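Local coordinates for protein alpha-1,2-Mannosidase (PDB 1HCU) that probably hydrolyses the alpha-1,2-linked mannose residues of N-linked high-mannose glycans, acting as a calcium-dependent glycoside hydrolase of family 47, at residues G278-H283 with Q299-N304; L209-S214 with K266-L271. All coordinates share one frame; numbering follows the deposited sequence.

Contact 1 of 2, residues G278-H283 with Q299-N304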
loop_
_atom_site.group_PDB
_atom_site.type_symbol
_atom_site.label_atom_id
_atom_site.label_comp_id
_atom_site.label_asym_id
_atom_site.label_seq_id
_atom_site.Cartn_x
_atom_site.Cartn_y
_atom_site.Cartn_z
ATOM N N GLY A 278 19.590 12.464 1.564
ATOM C CA GLY A 278 21.023 12.690 1.619
ATOM C C GLY A 278 21.873 11.433 1.731
ATOM O O GLY A 278 23.078 11.481 1.497
ATOM N N HIS A 279 21.259 10.299 2.056
ATOM C CA HIS A 279 22.033 9.073 2.238
ATOM C C HIS A 279 21.538 7.813 1.516
ATOM O O HIS A 279 22.332 6.934 1.209
ATOM C CB HIS A 279 22.136 8.774 3.734
ATOM C CG HIS A 279 22.632 9.927 4.550
ATOM N ND1 HIS A 279 23.933 10.382 4.489
ATOM C CD2 HIS A 279 22.003 10.717 5.453
ATOM C CE1 HIS A 279 24.082 11.399 5.319
ATOM N NE2 HIS A 279 22.925 11.623 5.915
ATOM N N LEU A 280 20.238 7.722 1.251
ATOM C CA LEU A 280 19.682 6.543 0.588
ATOM C C LEU A 280 19.531 6.723 -0.924
ATOM O O LEU A 280 19.441 5.735 -1.659
ATOM C CB LEU A 280 18.327 6.170 1.206
ATOM C CG LEU A 280 18.313 5.787 2.701
ATOM C CD1 LEU A 280 16.935 5.262 3.080
ATOM C CD2 LEU A 280 19.356 4.716 2.973
ATOM N N GLY A 281 19.501 7.974 -1.382
ATOM C CA GLY A 281 19.380 8.233 -2.805
ATOM C C GLY A 281 20.587 7.613 -3.482
ATOM O O GLY A 281 21.725 7.897 -3.104
ATOM N N SER A 282 20.358 6.761 -4.474
ATOM C CA SER A 282 21.464 6.100 -5.157
ATOM C C SER A 282 21.299 6.169 -6.677
ATOM O O SER A 282 20.173 6.108 -7.197
ATOM C CB SER A 282 21.546 4.641 -4.682
ATOM O OG SER A 282 22.655 3.959 -5.247
ATOM N N HIS A 283 22.417 6.293 -7.390
ATOM C CA HIS A 283 22.375 6.387 -8.851
ATOM C C HIS A 283 23.108 5.235 -9.525
ATOM O O HIS A 283 24.260 4.965 -9.209
ATOM C CB HIS A 283 22.995 7.719 -9.309
ATOM C CG HIS A 283 22.440 8.917 -8.604
ATOM N ND1 HIS A 283 21.127 9.321 -8.738
ATOM C CD2 HIS A 283 23.010 9.776 -7.729
ATOM C CE1 HIS A 283 20.913 10.377 -7.972
ATOM N NE2 HIS A 283 22.039 10.673 -7.349
ATOM N N GLN A 299 25.718 2.778 8.818
ATOM C CA GLN A 299 25.988 3.845 7.867
ATOM C C GLN A 299 26.250 3.250 6.481
ATOM O O GLN A 299 26.611 3.960 5.554
ATOM C CB GLN A 299 27.205 4.656 8.318
ATOM C CG GLN A 299 27.306 4.840 9.829
ATOM C CD GLN A 299 26.076 5.490 10.413
ATOM O OE1 GLN A 299 25.666 6.570 9.974
ATOM N NE2 GLN A 299 25.475 4.845 11.409
ATOM N N SER A 300 26.066 1.943 6.336
ATOM C CA SER A 300 26.295 1.297 5.047
ATOM C C SER A 300 24.974 1.080 4.301
ATOM O O SER A 300 23.960 0.713 4.905
ATOM C CB SER A 300 26.992 -0.052 5.241
ATOM O OG SER A 300 26.062 -1.054 5.609
ATOM N N THR A 301 24.995 1.298 2.988
ATOM C CA THR A 301 23.794 1.129 2.171
ATOM C C THR A 301 23.998 0.061 1.102
ATOM O O THR A 301 25.114 -0.179 0.662
ATOM C CB THR A 301 23.387 2.460 1.491
ATOM O OG1 THR A 301 24.418 2.877 0.588
ATOM C CG2 THR A 301 23.168 3.554 2.540
ATOM N N SER A 302 22.916 -0.582 0.690
ATOM C CA SER A 302 23.002 -1.635 -0.311
ATOM C C SER A 302 22.168 -1.291 -1.547
ATOM O O SER A 302 20.967 -1.043 -1.439
ATOM C CB SER A 302 22.529 -2.954 0.300
ATOM O OG SER A 302 22.553 -3.988 -0.664
ATOM N N PRO A 303 22.797 -1.287 -2.735
ATOM C CA PRO A 303 22.190 -0.977 -4.042
ATOM C C PRO A 303 21.087 -1.932 -4.524
ATOM O O PRO A 303 21.136 -2.407 -5.658
ATOM C CB PRO A 303 23.387 -0.997 -5.007
ATOM C CG PRO A 303 24.594 -0.863 -4.123
ATOM C CD PRO A 303 24.215 -1.643 -2.896
ATOM N N ASN A 304 20.109 -2.216 -3.672
ATOM C CA ASN A 304 19.004 -3.097 -4.040
ATOM C C ASN A 304 17.640 -2.486 -3.699
ATOM O O ASN A 304 17.498 -1.760 -2.709
ATOM C CB ASN A 304 19.148 -4.481 -3.377
ATOM C CG ASN A 304 19.312 -4.408 -1.862
ATOM O OD1 ASN A 304 19.511 -5.432 -1.203
ATOM N ND2 ASN A 304 19.234 -3.203 -1.302
#
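Thr301 meets His279 and Leu280 through a single methyl group, a small example of how two chain segments flanking one strand can touch over it. CG2 of Thr301 lies 3.7 Å from the carbonyl O of His279 and 4.0 Å from CD2 of Leu280, so the same carbon rests on the backbone of one residue and the side chain of the next. Both approaches are van der Waals contacts, and the area buried is small, 105 Å² in all. Thr301 supplies the largest share. Its chi1 of 63° sets OG1 between the backbone N and the carbonyl carbon and leaves CG2 anti to that carbon, so that the methyl rather than the hydroxyl makes the closest approach to residues 278-283.

Leu280 reaches Thr301 with one branch. CD2 does the touching, while CD1 continues the extended line of the side chain (chi2 -172°) away from the threonine. The two side chains meet at a slant, methyl against methyl, and the leucine is buried, leaning also on Trp240 and Tyr296. His279 takes part chiefly through its backbone: its side chain approaches only to 5.5 Å, between CB and Thr301 CG2, and the imidazole lies farther off, stacked on Trp218. Two residues on from Thr301, Pro303 centres an inverse gamma turn, closed by Asn304 N bonding to Ser302 O at 2.7 Å.

The contact thus joins the region where helix 263-280, with a wider pi-type turn at 278-280, leads into strand 281-282, to strand 300-306. Strand 292-297 stands between the two strands, pairing antiparallel with each: Leu280 and Ser282 bond to it by their backbones on one side, and Ser302 on the other, while the side chain of Thr301 also touches its Ser294.

Contact 2 of 2, residues L209-S214 with K266-L271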
loop_
_atom_site.group_PDB
_atom_site.type_symbol
_atom_site.label_atom_id
_atom_site.label_comp_id
_atom_site.label_asym_id
_atom_site.label_seq_id
_atom_site.Cartn_x
_atom_site.Cartn_y
_atom_site.Cartn_z
ATOM N N LEU A 209 8.786 6.357 17.703
ATOM C CA LEU A 209 9.031 7.789 17.550
ATOM C C LEU A 209 10.251 8.280 18.330
ATOM O O LEU A 209 10.894 9.253 17.940
ATOM C CB LEU A 209 7.782 8.577 17.951
ATOM C CG LEU A 209 6.508 8.157 17.199
ATOM C CD1 LEU A 209 5.350 9.054 17.635
ATOM C CD2 LEU A 209 6.726 8.235 15.676
ATOM N N ASN A 210 10.556 7.617 19.440
ATOM C CA ASN A 210 11.729 7.957 20.255
ATOM C C ASN A 210 12.460 6.626 20.442
ATOM O O ASN A 210 12.445 6.027 21.518
ATOM C CB ASN A 210 11.320 8.528 21.615
ATOM C CG ASN A 210 12.506 9.084 22.399
ATOM O OD1 ASN A 210 13.665 8.946 21.991
ATOM N ND2 ASN A 210 12.219 9.712 23.534
ATOM N N PRO A 211 13.101 6.146 19.372
ATOM C CA PRO A 211 13.844 4.886 19.338
ATOM C C PRO A 211 14.909 4.719 20.402
ATOM O O PRO A 211 15.818 5.540 20.528
ATOM C CB PRO A 211 14.420 4.871 17.925
ATOM C CG PRO A 211 14.620 6.321 17.632
ATOM C CD PRO A 211 13.340 6.925 18.144
ATOM N N LYS A 212 14.781 3.647 21.176
ATOM C CA LYS A 212 15.742 3.333 22.222
ATOM C C LYS A 212 16.292 1.944 21.941
ATOM O O LYS A 212 15.556 1.046 21.519
ATOM C CB LYS A 212 15.078 3.394 23.598
ATOM C CG LYS A 212 14.503 4.768 23.927
ATOM C CD LYS A 212 13.979 4.832 25.350
ATOM C CE LYS A 212 13.365 6.191 25.647
ATOM N NZ LYS A 212 14.342 7.287 25.407
ATOM N N GLY A 213 17.594 1.782 22.160
ATOM C CA GLY A 213 18.262 0.518 21.906
ATOM C C GLY A 213 19.344 0.754 20.866
ATOM O O GLY A 213 20.254 1.555 21.079
ATOM N N SER A 214 19.254 0.075 19.730
ATOM C CA SER A 214 20.243 0.257 18.675
ATOM C C SER A 214 20.210 1.701 18.178
ATOM O O SER A 214 19.137 2.291 18.040
ATOM C CB SER A 214 19.955 -0.693 17.516
ATOM O OG SER A 214 19.966 -2.038 17.963
ATOM N N LYS A 266 4.898 14.221 12.068
ATOM C CA LYS A 266 5.387 14.989 10.930
ATOM C C LYS A 266 6.888 15.252 11.066
ATOM O O LYS A 266 7.632 15.142 10.091
ATOM C CB LYS A 266 4.648 16.328 10.841
ATOM C CG LYS A 266 5.273 17.290 9.854
ATOM C CD LYS A 266 5.115 18.736 10.290
ATOM C CE LYS A 266 5.805 18.996 11.610
ATOM N NZ LYS A 266 5.774 20.434 11.989
ATOM N N ASP A 267 7.328 15.609 12.274
ATOM C CA ASP A 267 8.750 15.864 12.512
ATOM C C ASP A 267 9.589 14.605 12.310
ATOM O O ASP A 267 10.683 14.673 11.753
ATOM C CB ASP A 267 8.986 16.418 13.926
ATOM C CG ASP A 267 8.588 17.887 14.064
ATOM O OD1 ASP A 267 8.299 18.542 13.034
ATOM O OD2 ASP A 267 8.577 18.389 15.212
ATOM N N ARG A 268 9.087 13.456 12.759
ATOM C CA ARG A 268 9.837 12.210 12.594
ATOM C C ARG A 268 9.957 11.839 11.108
ATOM O O ARG A 268 10.946 11.226 10.687
ATOM C CB ARG A 268 9.179 11.070 13.388
ATOM C CG ARG A 268 9.180 11.289 14.903
ATOM C CD ARG A 268 10.595 11.489 15.459
ATOM N NE ARG A 268 11.468 10.360 15.164
ATOM C CZ ARG A 268 12.734 10.256 15.559
ATOM N NH1 ARG A 268 13.297 11.224 16.276
ATOM N NH2 ARG A 268 13.439 9.177 15.234
ATOM N N TRP A 269 8.952 12.220 10.324
ATOM C CA TRP A 269 8.935 11.962 8.885
ATOM C C TRP A 269 10.000 12.819 8.185
ATOM O O TRP A 269 10.753 12.331 7.335
ATOM C CB TRP A 269 7.559 12.317 8.299
ATOM C CG TRP A 269 7.413 11.954 6.846
ATOM C CD1 TRP A 269 7.079 10.735 6.343
ATOM C CD2 TRP A 269 7.692 12.792 5.717
ATOM N NE1 TRP A 269 7.141 10.751 4.972
ATOM C CE2 TRP A 269 7.515 12.001 4.558
ATOM C CE3 TRP A 269 8.078 14.131 5.571
ATOM C CZ2 TRP A 269 7.713 12.503 3.263
ATOM C CZ3 TRP A 269 8.275 14.632 4.278
ATOM C CH2 TRP A 269 8.092 13.816 3.144
ATOM N N VAL A 270 10.050 14.100 8.554
ATOM C CA VAL A 270 11.000 15.036 7.966
ATOM C C VAL A 270 12.439 14.569 8.146
ATOM O O VAL A 270 13.251 14.708 7.231
ATOM C CB VAL A 270 10.839 16.473 8.555
ATOM C CG1 VAL A 270 11.944 17.387 8.032
ATOM C CG2 VAL A 270 9.472 17.054 8.148
ATOM N N LEU A 271 12.749 14.016 9.317
ATOM C CA LEU A 271 14.093 13.511 9.585
ATOM C C LEU A 271 14.332 12.341 8.639
ATOM O O LEU A 271 15.358 12.259 7.972
ATOM C CB LEU A 271 14.209 13.015 11.030
ATOM C CG LEU A 271 14.433 14.008 12.167
ATOM C CD1 LEU A 271 14.295 13.276 13.489
ATOM C CD2 LEU A 271 15.817 14.638 12.053
#
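Arg268 reaches from helix 263-280 under the backbone carbonyl of Leu209, joining that helix to the loop that follows helix 196-209 in the helix-rich catalytic fold of family 47, an alpha/alpha barrel. The polar part is a carbonyl over a guanidinium. Leu209 O sits 3.0 Å above the plane of the group, offset toward its rim, and 3.2 Å from CZ of Arg268. Its distance to NE is as short as that of a good bond, yet an oxygen above the plane is poorly placed for an N-H that points within it. The attraction is therefore probably electrostatic, between the carbonyl dipole and the spread positive charge. A fuller ionic partner is Glu216, whose OE1 forms a salt bridge with Arg268 NH2.

The apolar part lies along the arginine chain and round its end. CD2 of Leu209 packs on CG of Arg268 at 4.0 Å, and Leu251 of helix 245-257 also touches this leucine. The bends at chi2 (-57°) and chi3 (-58°) fold the chain back, which lets Leu271, of the arginine's own helix, lie against the guanidinium. Pro211 points against the run of the arginine side chain, its CD 3.7 Å from NH2 of Arg268 and oblique to the guanidinium.

An alanine in place of Arg268 would probably leave Glu216 without its cationic partner and open a gap between Leu209 and Leu271.

The guanidinium is thus layered, with Leu209 O on one face and, on the other, CD1 of Leu271 at 3.6 Å from the plane.

How the contacts relate
Helix 263-280 serves both contacts: its early turns carry contact 2, and its last residues, running into strand 281-282, carry contact 1. The two do not touch, their nearest atoms being about 7 Å apart and their centres about 19 Å. Each is partly buried and lies toward the periphery, over 20 Å from the centre of the chain, with one buried leucine apiece. Their chemistry differs with the partner. Contact 1, at a sheet, is a meeting of methyl groups and backbone, whereas contact 2, against a loop, sets a charged side chain under a carbonyl and beside aliphatic carbons, and buries rather more surface.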